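Long-range contacts in putative signal recognition particle protein (Chaetomium thermophilum, PDB 5CK5), which probably serves as the GTP-binding beta subunit of the signal recognition particle receptor in the endoplasmic reticulum membrane: residues L23-S28 with K163-L168; Y97-D102 with L137-T142; Q128-P133 with L194-R199. One frame throughout, in Å; residues are numbered along the deposited sequence.

Contact 1: L23-S28 with K163-L168; sequences LLIGPS and KAVIFL. With GDP (guanosine-5'-diphosphate), chain E.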
loop_
_atom_site.group_PDB
_atom_site.type_symbol
_atom_site.label_atom_id
_atom_site.label_comp_id
_atom_site.label_asym_id
_atom_site.label_seq_id
_atom_site.Cartn_x
_atom_site.Cartn_y
_atom_site.Cartn_z
ATOM N N LEU A 23 -3.248 0.677 6.171
ATOM C CA LEU A 23 -3.753 1.522 5.108
ATOM C C LEU A 23 -3.828 0.766 3.794
ATOM O O LEU A 23 -2.834 0.253 3.279
ATOM C CB LEU A 23 -2.903 2.773 4.942
ATOM C CG LEU A 23 -3.749 3.927 4.406
ATOM C CD1 LEU A 23 -4.991 4.093 5.260
ATOM C CD2 LEU A 23 -2.955 5.229 4.340
ATOM N N LEU A 24 -5.044 0.672 3.294
ATOM C CA LEU A 24 -5.331 0.028 2.045
ATOM C C LEU A 24 -5.466 1.136 1.022
ATOM O O LEU A 24 -6.422 1.911 1.039
ATOM C CB LEU A 24 -6.611 -0.794 2.157
ATOM C CG LEU A 24 -7.265 -1.275 0.879
ATOM C CD1 LEU A 24 -6.307 -2.195 0.172
ATOM C CD2 LEU A 24 -8.569 -1.966 1.203
ATOM N N ILE A 25 -4.499 1.217 0.124
ATOM C CA ILE A 25 -4.491 2.280 -0.849
ATOM C C ILE A 25 -4.308 1.688 -2.230
ATOM O O ILE A 25 -3.809 0.590 -2.382
ATOM C CB ILE A 25 -3.370 3.288 -0.531
ATOM C CG1 ILE A 25 -2.014 2.614 -0.579
ATOM C CG2 ILE A 25 -3.502 3.754 0.855
ATOM C CD1 ILE A 25 -0.909 3.451 -0.035
ATOM N N GLY A 26 -4.736 2.417 -3.242
ATOM C CA GLY A 26 -4.591 1.970 -4.607
ATOM C C GLY A 26 -5.553 2.751 -5.470
ATOM O O GLY A 26 -6.422 3.423 -4.951
ATOM N N PRO A 27 -5.429 2.617 -6.791
ATOM C CA PRO A 27 -6.219 3.346 -7.793
ATOM C C PRO A 27 -7.689 2.953 -7.808
ATOM O O PRO A 27 -8.049 1.958 -7.190
ATOM C CB PRO A 27 -5.549 2.950 -9.110
ATOM C CG PRO A 27 -4.969 1.585 -8.828
ATOM C CD PRO A 27 -4.485 1.668 -7.412
ATOM N N SER A 28 -8.530 3.725 -8.489
ATOM C CA SER A 28 -9.915 3.319 -8.654
ATOM C C SER A 28 -9.936 1.949 -9.334
ATOM O O SER A 28 -9.094 1.669 -10.186
ATOM C CB SER A 28 -10.695 4.343 -9.486
ATOM O OG SER A 28 -10.755 5.606 -8.850
ATOM N N LYS A 163 0.559 0.765 11.275
ATOM C CA LYS A 163 1.662 -0.167 11.407
ATOM C C LYS A 163 2.033 -0.812 10.064
ATOM O O LYS A 163 3.092 -1.417 9.926
ATOM C CB LYS A 163 1.313 -1.243 12.430
ATOM C CG LYS A 163 1.483 -0.840 13.881
ATOM C CD LYS A 163 1.322 -2.046 14.796
ATOM C CE LYS A 163 1.703 -1.731 16.204
ATOM N NZ LYS A 163 3.050 -1.130 16.299
ATOM N N ALA A 164 1.159 -0.687 9.074
ATOM C CA ALA A 164 1.415 -1.289 7.772
ATOM C C ALA A 164 0.639 -0.617 6.647
ATOM O O ALA A 164 -0.138 0.294 6.878
ATOM C CB ALA A 164 1.102 -2.756 7.814
ATOM N N VAL A 165 0.894 -1.047 5.418
ATOM C CA VAL A 165 0.206 -0.523 4.240
ATOM C C VAL A 165 -0.086 -1.640 3.236
ATOM O O VAL A 165 0.773 -2.473 2.992
ATOM C CB VAL A 165 1.037 0.574 3.554
ATOM C CG1 VAL A 165 0.521 0.849 2.172
ATOM C CG2 VAL A 165 1.054 1.828 4.388
ATOM N N ILE A 166 -1.294 -1.680 2.677
ATOM C CA ILE A 166 -1.566 -2.616 1.590
ATOM C C ILE A 166 -1.789 -1.870 0.292
ATOM O O ILE A 166 -2.791 -1.190 0.159
ATOM C CB ILE A 166 -2.806 -3.494 1.844
ATOM C CG1 ILE A 166 -2.577 -4.434 3.019
ATOM C CG2 ILE A 166 -3.119 -4.342 0.626
ATOM C CD1 ILE A 166 -3.773 -5.295 3.342
ATOM N N PHE A 167 -0.878 -2.016 -0.674
ATOM C CA PHE A 167 -1.086 -1.420 -1.991
ATOM C C PHE A 167 -1.715 -2.390 -3.011
ATOM O O PHE A 167 -1.058 -3.220 -3.617
ATOM C CB PHE A 167 0.223 -0.852 -2.557
ATOM C CG PHE A 167 0.011 0.046 -3.748
ATOM C CD1 PHE A 167 -0.510 1.325 -3.590
ATOM C CD2 PHE A 167 0.272 -0.410 -5.033
ATOM C CE1 PHE A 167 -0.738 2.147 -4.691
ATOM C CE2 PHE A 167 0.044 0.400 -6.136
ATOM C CZ PHE A 167 -0.465 1.683 -5.960
ATOM N N LEU A 168 -3.001 -2.177 -3.244
ATOM C CA LEU A 168 -3.840 -3.017 -4.077
ATOM C C LEU A 168 -3.926 -2.512 -5.502
ATOM O O LEU A 168 -4.164 -1.342 -5.730
ATOM C CB LEU A 168 -5.241 -3.063 -3.465
ATOM C CG LEU A 168 -6.263 -4.115 -3.876
ATOM C CD1 LEU A 168 -5.763 -5.538 -3.642
ATOM C CD2 LEU A 168 -7.486 -3.873 -3.057
HETATM P PB GDP E . -12.121 0.451 -5.877
HETATM O O1B GDP E . -12.779 0.868 -4.589
HETATM O O2B GDP E . -12.446 1.426 -6.964
HETATM O O3B GDP E . -10.641 0.406 -5.755
HETATM O O3A GDP E . -12.506 -1.013 -6.400
HETATM P PA GDP E . -13.927 -1.723 -6.288
HETATM O O1A GDP E . -13.914 -2.726 -5.189
HETATM O O2A GDP E . -15.065 -0.750 -6.168
HETATM O "O5'" GDP E . -14.071 -2.318 -7.747
HETATM C "C5'" GDP E . -13.157 -3.154 -8.413
HETATM C "C4'" GDP E . -14.027 -3.905 -9.402
HETATM O "O4'" GDP E . -13.347 -5.124 -9.636
HETATM C "C3'" GDP E . -15.374 -4.240 -8.751
HETATM O "O3'" GDP E . -16.503 -4.314 -9.644
HETATM C "C2'" GDP E . -15.157 -5.606 -8.167
HETATM O "O2'" GDP E . -16.370 -6.348 -8.211
HETATM C "C1'" GDP E . -14.112 -6.193 -9.090
HETATM N N9 GDP E . -13.263 -7.055 -8.268
HETATM C C8 GDP E . -12.848 -6.842 -7.015
HETATM N N7 GDP E . -12.080 -7.874 -6.605
HETATM C C5 GDP E . -12.007 -8.761 -7.613
HETATM C C6 GDP E . -11.384 -10.068 -7.877
HETATM O O6 GDP E . -10.688 -10.651 -7.033
HETATM N N1 GDP E . -11.584 -10.622 -9.061
HETATM C C2 GDP E . -12.311 -10.041 -10.016
HETATM N N2 GDP E . -12.470 -10.653 -11.205
HETATM N N3 GDP E . -12.909 -8.857 -9.857
HETATM C C4 GDP E . -12.793 -8.197 -8.700
#
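The F167 ring has I25 O, G26 CA and P27 CD lying oblique to it. Its CD1 is 3.6 Å from both I25 O and I25 CG1, and its CE1 is 3.9 Å from G26 CA. Y188 of helix 180-201 meets the same ring edge-to-face. These are neighbouring parallel strands of a P-loop GTPase fold, strand 21-25 running into the Walker A loop that begins at G26. Backbone bonds stitch them together: L23 N to A164 O, I166 N to L23 O, I25 N to I166 O and L168 N to I25 O, so that L23 and I25 are each held through both N and O. L23, I25, V165 and F167 share one face of the sheet. There I25 has CG1 wedged between backbone N and carbonyl carbon (chi1 61°), which brings CG1 against F167 CD1, the two side chains crossing at about a right angle, and puts CD1 3.7 Å from V165 CG1. On the other face, L24 CD1 touches both I166 CG2 and L168 CD2, 3.9 and 3.8 Å away. G26 closes the pairing: its CA gives a CA-H...O contact to L168 O, and a CB here would collide with that oxygen. Beyond it the loop turns to the nucleotide, where K32 and the amides of G29 and A34 bind GDP and P27 O stands 3.3 Å from GDP O3B.

Contact 2: Y97-D102 with L137-T142; sequences YKVDLD and LTIIPT
Y97 and I139 form a single backbone bridge, made by two hydrogen bonds. Y97 N donates to T138 O at 3.0 Å in a nearly straight bond (N-H...O 166°), and I140 N returns one to Y97 O. The segment 97-102 has no regular structure, so it is a loop running beside strand 136-139 and the chain that follows. Y97 and V99 also rest on strand 112-114 of the central sheet, at some remove from the nucleotide.

One CA-H...O contact, from I139 CA to Y97 O, falls within the bridge, and two more carry the pairing on toward T142. K98 CA approaches I140 O, and V99 O receives P141 CA at 3.1 Å almost in line (176° at the hydrogen). T142 N stands farther from V99 O, at 3.7 Å.

Apolar packing joins two pairs. The Y97 ring crosses L137 obliquely, CE2 lying 3.5 Å from CD2, while T138 O stands near the ring plane at its edge. V99 CG2, set between backbone N and carbonyl carbon, meets I139 CG1 at 3.6 Å, the two side chains crossing at about a right angle.

Polar side chains lie against their neighbours farther along. K98 CG is 3.3 Å from I140 O; a bend at chi4 (78°) turns NZ back to 3.8 Å from I140 CG2, so this charge rests beside a methyl. The D100 methylene abuts the T142 hydroxyl oxygen, CB tightly placed 3.0 Å from OG1.

The Y97 hydroxyl reaches out of the contact to bond H129 NE2 of helix 123-131. Both conventional hydrogen bonds across the contact lie at the Y97 end, and CA-H...O and side-chain contacts follow, consistent with the Y97 bridge fixing the register.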
loop_
_atom_site.group_PDB
_atom_site.type_symbol
_atom_site.label_atom_id
_atom_site.label_comp_id
_atom_site.label_asym_id
_atom_site.label_seq_id
_atom_site.Cartn_x
_atom_site.Cartn_y
_atom_site.Cartn_z
ATOM N N TYR A 97 -11.666 8.712 9.412
ATOM C CA TYR A 97 -12.182 7.500 8.782
ATOM C C TYR A 97 -13.284 6.841 9.618
ATOM O O TYR A 97 -13.194 6.792 10.835
ATOM C CB TYR A 97 -11.025 6.539 8.550
ATOM C CG TYR A 97 -9.969 7.148 7.659
ATOM C CD1 TYR A 97 -10.078 7.084 6.284
ATOM C CD2 TYR A 97 -8.882 7.821 8.197
ATOM C CE1 TYR A 97 -9.127 7.649 5.467
ATOM C CE2 TYR A 97 -7.928 8.393 7.382
ATOM C CZ TYR A 97 -8.058 8.301 6.019
ATOM O OH TYR A 97 -7.123 8.862 5.195
ATOM N N LYS A 98 -14.325 6.341 8.962
ATOM C CA LYS A 98 -15.536 5.892 9.662
ATOM C C LYS A 98 -15.770 4.373 9.675
ATOM O O LYS A 98 -16.808 3.913 9.225
ATOM C CB LYS A 98 -16.757 6.594 9.065
ATOM C CG LYS A 98 -17.886 6.835 10.069
ATOM C CD LYS A 98 -19.102 7.459 9.404
ATOM C CE LYS A 98 -20.224 7.739 10.400
ATOM N NZ LYS A 98 -19.986 8.964 11.210
ATOM N N VAL A 99 -14.819 3.596 10.179
ATOM C CA VAL A 99 -14.951 2.140 10.172
ATOM C C VAL A 99 -15.744 1.521 11.337
ATOM O O VAL A 99 -15.687 1.980 12.468
ATOM C CB VAL A 99 -13.554 1.483 10.119
ATOM C CG1 VAL A 99 -12.702 2.207 9.109
ATOM C CG2 VAL A 99 -12.885 1.509 11.471
ATOM N N ASP A 100 -16.540 0.505 11.035
ATOM C CA ASP A 100 -17.182 -0.288 12.084
ATOM C C ASP A 100 -16.226 -1.330 12.679
ATOM O O ASP A 100 -15.699 -2.169 11.966
ATOM C CB ASP A 100 -18.447 -0.972 11.545
ATOM C CG ASP A 100 -19.323 -1.560 12.648
ATOM O OD1 ASP A 100 -18.889 -1.588 13.815
ATOM O OD2 ASP A 100 -20.462 -1.978 12.344
ATOM N N LEU A 101 -16.047 -1.275 13.997
ATOM C CA LEU A 101 -15.104 -2.119 14.757
ATOM C C LEU A 101 -15.596 -3.587 14.913
ATOM O O LEU A 101 -15.267 -4.280 15.854
ATOM C CB LEU A 101 -14.834 -1.442 16.123
ATOM C CG LEU A 101 -13.932 -1.900 17.286
ATOM C CD1 LEU A 101 -13.634 -0.667 18.097
ATOM C CD2 LEU A 101 -14.565 -2.913 18.217
ATOM N N ASP A 102 -16.351 -4.064 13.932
ATOM C CA ASP A 102 -17.041 -5.366 13.982
ATOM C C ASP A 102 -16.248 -6.653 13.726
ATOM O O ASP A 102 -15.133 -6.642 13.203
ATOM C CB ASP A 102 -18.168 -5.384 12.956
ATOM C CG ASP A 102 -17.643 -5.573 11.546
ATOM O OD1 ASP A 102 -17.406 -4.548 10.878
ATOM O OD2 ASP A 102 -17.427 -6.732 11.117
ATOM N N LEU A 137 -4.163 7.130 13.072
ATOM C CA LEU A 137 -5.367 7.416 12.313
ATOM C C LEU A 137 -6.556 7.622 13.208
ATOM O O LEU A 137 -6.783 6.869 14.152
ATOM C CB LEU A 137 -5.668 6.292 11.321
ATOM C CG LEU A 137 -4.799 6.322 10.068
ATOM C CD1 LEU A 137 -5.048 5.110 9.192
ATOM C CD2 LEU A 137 -5.047 7.615 9.303
ATOM N N THR A 138 -7.291 8.683 12.917
ATOM C CA THR A 138 -8.469 9.022 13.679
ATOM C C THR A 138 -9.680 8.335 13.063
ATOM O O THR A 138 -10.057 8.616 11.923
ATOM C CB THR A 138 -8.669 10.523 13.687
ATOM O OG1 THR A 138 -7.445 11.160 14.075
ATOM C CG2 THR A 138 -9.797 10.902 14.622
ATOM N N ILE A 139 -10.326 7.484 13.849
ATOM C CA ILE A 139 -11.387 6.626 13.344
ATOM C C ILE A 139 -12.743 6.866 14.042
ATOM O O ILE A 139 -12.766 7.144 15.235
ATOM C CB ILE A 139 -10.972 5.153 13.502
ATOM C CG1 ILE A 139 -12.214 4.285 13.643
ATOM C CG2 ILE A 139 -9.984 4.992 14.688
ATOM C CD1 ILE A 139 -12.211 3.365 14.774
ATOM N N ILE A 140 -13.867 6.704 13.331
ATOM C CA ILE A 140 -15.192 6.902 13.930
ATOM C C ILE A 140 -16.030 5.625 13.805
ATOM O O ILE A 140 -16.575 5.338 12.743
ATOM C CB ILE A 140 -15.960 8.042 13.227
ATOM C CG1 ILE A 140 -15.139 9.335 13.182
ATOM C CG2 ILE A 140 -17.352 8.211 13.839
ATOM C CD1 ILE A 140 -15.828 10.484 12.450
ATOM N N PRO A 141 -16.164 4.867 14.903
ATOM C CA PRO A 141 -16.805 3.544 14.877
ATOM C C PRO A 141 -18.311 3.583 14.666
ATOM O O PRO A 141 -18.934 4.619 14.882
ATOM C CB PRO A 141 -16.471 2.959 16.256
ATOM C CG PRO A 141 -15.437 3.873 16.844
ATOM C CD PRO A 141 -15.680 5.210 16.246
ATOM N N THR A 142 -18.872 2.462 14.218
ATOM C CA THR A 142 -20.310 2.336 13.996
ATOM C C THR A 142 -20.818 0.969 14.450
ATOM O O THR A 142 -21.843 0.869 15.127
ATOM C CB THR A 142 -20.673 2.546 12.525
ATOM O OG1 THR A 142 -19.815 1.745 11.717
ATOM C CG2 THR A 142 -20.467 3.987 12.127
#

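Contact 3: Q128-P133 with L194-R199; sequences QHLLNP and LSLQKR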
loop_
_atom_site.group_PDB
_atom_site.type_symbol
_atom_site.label_atom_id
_atom_site.label_comp_id
_atom_site.label_asym_id
_atom_site.label_seq_id
_atom_site.Cartn_x
_atom_site.Cartn_y
_atom_site.Cartn_z
ATOM N N GLN A 128 -0.400 12.208 3.107
ATOM C CA GLN A 128 0.034 12.888 4.326
ATOM C C GLN A 128 0.356 11.934 5.462
ATOM O O GLN A 128 1.370 12.090 6.149
ATOM C CB GLN A 128 -0.982 13.909 4.799
ATOM C CG GLN A 128 -0.593 14.463 6.161
ATOM C CD GLN A 128 0.735 15.219 6.137
ATOM O OE1 GLN A 128 1.070 15.884 5.157
ATOM N NE2 GLN A 128 1.484 15.135 7.235
ATOM N N HIS A 129 -0.463 10.903 5.612
ATOM C CA HIS A 129 -0.306 10.004 6.727
ATOM C C HIS A 129 1.080 9.395 6.644
ATOM O O HIS A 129 1.687 9.080 7.652
ATOM C CB HIS A 129 -1.381 8.911 6.705
ATOM C CG HIS A 129 -2.796 9.423 6.693
ATOM N ND1 HIS A 129 -3.348 10.131 7.739
ATOM C CD2 HIS A 129 -3.781 9.292 5.774
ATOM C CE1 HIS A 129 -4.603 10.430 7.457
ATOM N NE2 HIS A 129 -4.890 9.938 6.267
ATOM N N LEU A 130 1.590 9.281 5.425
ATOM C CA LEU A 130 2.855 8.615 5.149
ATOM C C LEU A 130 4.107 9.448 5.429
ATOM O O LEU A 130 5.185 8.907 5.587
ATOM C CB LEU A 130 2.853 8.150 3.690
ATOM C CG LEU A 130 1.782 7.113 3.284
ATOM C CD1 LEU A 130 1.870 6.750 1.809
ATOM C CD2 LEU A 130 1.839 5.854 4.137
ATOM N N LEU A 131 3.966 10.763 5.486
ATOM C CA LEU A 131 5.093 11.618 5.830
ATOM C C LEU A 131 5.410 11.491 7.311
ATOM O O LEU A 131 6.568 11.415 7.720
ATOM C CB LEU A 131 4.797 13.083 5.493
ATOM C CG LEU A 131 4.753 13.628 4.059
ATOM C CD1 LEU A 131 5.458 12.717 3.078
ATOM C CD2 LEU A 131 3.340 13.958 3.602
ATOM N N ASN A 132 4.346 11.432 8.102
ATOM C CA ASN A 132 4.406 11.432 9.557
ATOM C C ASN A 132 5.295 10.327 10.163
ATOM O O ASN A 132 5.175 9.176 9.801
ATOM C CB ASN A 132 2.977 11.312 10.086
ATOM C CG ASN A 132 2.812 11.904 11.456
ATOM O OD1 ASN A 132 3.101 11.260 12.460
ATOM N ND2 ASN A 132 2.338 13.140 11.510
ATOM N N PRO A 133 6.236 10.695 11.046
ATOM C CA PRO A 133 7.129 9.714 11.685
ATOM C C PRO A 133 6.408 8.688 12.579
ATOM O O PRO A 133 6.811 7.522 12.656
ATOM C CB PRO A 133 8.069 10.596 12.530
ATOM C CG PRO A 133 8.053 11.908 11.871
ATOM C CD PRO A 133 6.645 12.077 11.356
ATOM N N LEU A 194 8.104 6.690 -1.615
ATOM C CA LEU A 194 8.928 7.865 -1.415
ATOM C C LEU A 194 8.473 8.658 -0.200
ATOM O O LEU A 194 9.290 9.232 0.484
ATOM C CB LEU A 194 8.903 8.739 -2.668
ATOM C CG LEU A 194 9.744 9.998 -2.687
ATOM C CD1 LEU A 194 11.179 9.647 -2.759
ATOM C CD2 LEU A 194 9.361 10.827 -3.868
ATOM N N SER A 195 7.170 8.683 0.065
ATOM C CA SER A 195 6.648 9.368 1.243
ATOM C C SER A 195 7.190 8.708 2.473
ATOM O O SER A 195 7.632 9.349 3.402
ATOM C CB SER A 195 5.132 9.330 1.282
ATOM O OG SER A 195 4.575 10.126 0.257
ATOM N N LEU A 196 7.138 7.398 2.462
ATOM C CA LEU A 196 7.676 6.590 3.528
ATOM C C LEU A 196 9.181 6.745 3.589
ATOM O O LEU A 196 9.791 6.571 4.634
ATOM C CB LEU A 196 7.266 5.138 3.322
ATOM C CG LEU A 196 5.786 4.857 3.595
ATOM C CD1 LEU A 196 5.315 3.553 2.998
ATOM C CD2 LEU A 196 5.638 4.809 5.087
ATOM N N GLN A 197 9.786 6.996 2.437
ATOM C CA GLN A 197 11.227 7.182 2.347
ATOM C C GLN A 197 11.650 8.495 3.003
ATOM O O GLN A 197 12.650 8.560 3.720
ATOM C CB GLN A 197 11.664 7.119 0.888
ATOM C CG GLN A 197 13.112 7.387 0.660
ATOM C CD GLN A 197 13.495 7.086 -0.748
ATOM O OE1 GLN A 197 12.847 6.272 -1.396
ATOM N NE2 GLN A 197 14.547 7.732 -1.242
ATOM N N LYS A 198 10.856 9.530 2.776
ATOM C CA LYS A 198 11.088 10.809 3.406
ATOM C C LYS A 198 10.846 10.685 4.888
ATOM O O LYS A 198 11.508 11.318 5.684
ATOM C CB LYS A 198 10.170 11.885 2.845
ATOM C CG LYS A 198 10.324 12.209 1.388
ATOM C CD LYS A 198 9.186 13.126 0.993
ATOM C CE LYS A 198 9.353 13.676 -0.393
ATOM N NZ LYS A 198 8.233 14.586 -0.712
ATOM N N ARG A 199 9.867 9.879 5.251
ATOM C CA ARG A 199 9.509 9.702 6.645
ATOM C C ARG A 199 10.620 9.036 7.458
ATOM O O ARG A 199 10.847 9.376 8.608
ATOM C CB ARG A 199 8.227 8.892 6.716
ATOM C CG ARG A 199 7.816 8.476 8.082
ATOM C CD ARG A 199 6.882 7.293 7.976
ATOM N NE ARG A 199 6.565 6.736 9.281
ATOM C CZ ARG A 199 7.088 5.617 9.761
ATOM N NH1 ARG A 199 7.962 4.932 9.049
ATOM N NH2 ARG A 199 6.736 5.194 10.958
#
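R199 stretches across the end of helix 123-131 and carries the contact. Its CG stands anti to the backbone N (chi1 173°) and the chain stays extended to NE, so the methylene groups run past a row of carbonyl oxygens: CB is 3.2 Å from both L130 O and L131 O, and CD 3.1 Å from N132 O. NE then donates to N132 O at 2.9 Å, a bent bond (132°) whose acceptor lies at the edge of the guanidinium, in its plane. NH2 makes a weak bond to P133 O, also 2.9 Å, and a further one to S210 O. The carbonyls gathered at this turn would probably stabilise the guanidinium charge, while L130 O and L131 O meet only methylenes of R199. A leucine in place of R199 would probably leave the oxygens of N132 and P133 without their donor and free the turn after the helix to shift.

The leucines fill the rest. L130 presses CB to 3.5 Å from S195 CB and sets CD2 4.1 Å from L196 CD2. L131 starts away from the partner helix, but an unusual chi2 of -19° brings CD1 back to 3.8 Å from S195 CB. The S195 hydroxyl itself bonds D191 O within its own helix. This is the packing of neighbouring helices 123-131 and 180-201 on one face of the central sheet of a P-loop GTPase.

In the fold
Contact 1 is the buried centre, contact 3 is partly buried on the helical layer, and contact 2 lies at the surface. Contacts 1 and 2 both reach one sheet, contact 2 through strand 136-139: strand 158-170 pairs parallel with 21-25 and antiparallel with 136-139, and L23 CD1 touches L137 CD1. Contact 3 joins helices that cover that sheet, L130 resting on V165. Contacts 2 and 3 meet at the Y97-H129 hydrogen bond. The chemistry follows position: a regular ladder of main-chain bonds between apolar faces in contact 1, a single bridge with mixed apolar and polar side chains, more exposed, in contact 2, and one arginine binding carbonyls in contact 3. Contact 1 alone reaches the nucleotide.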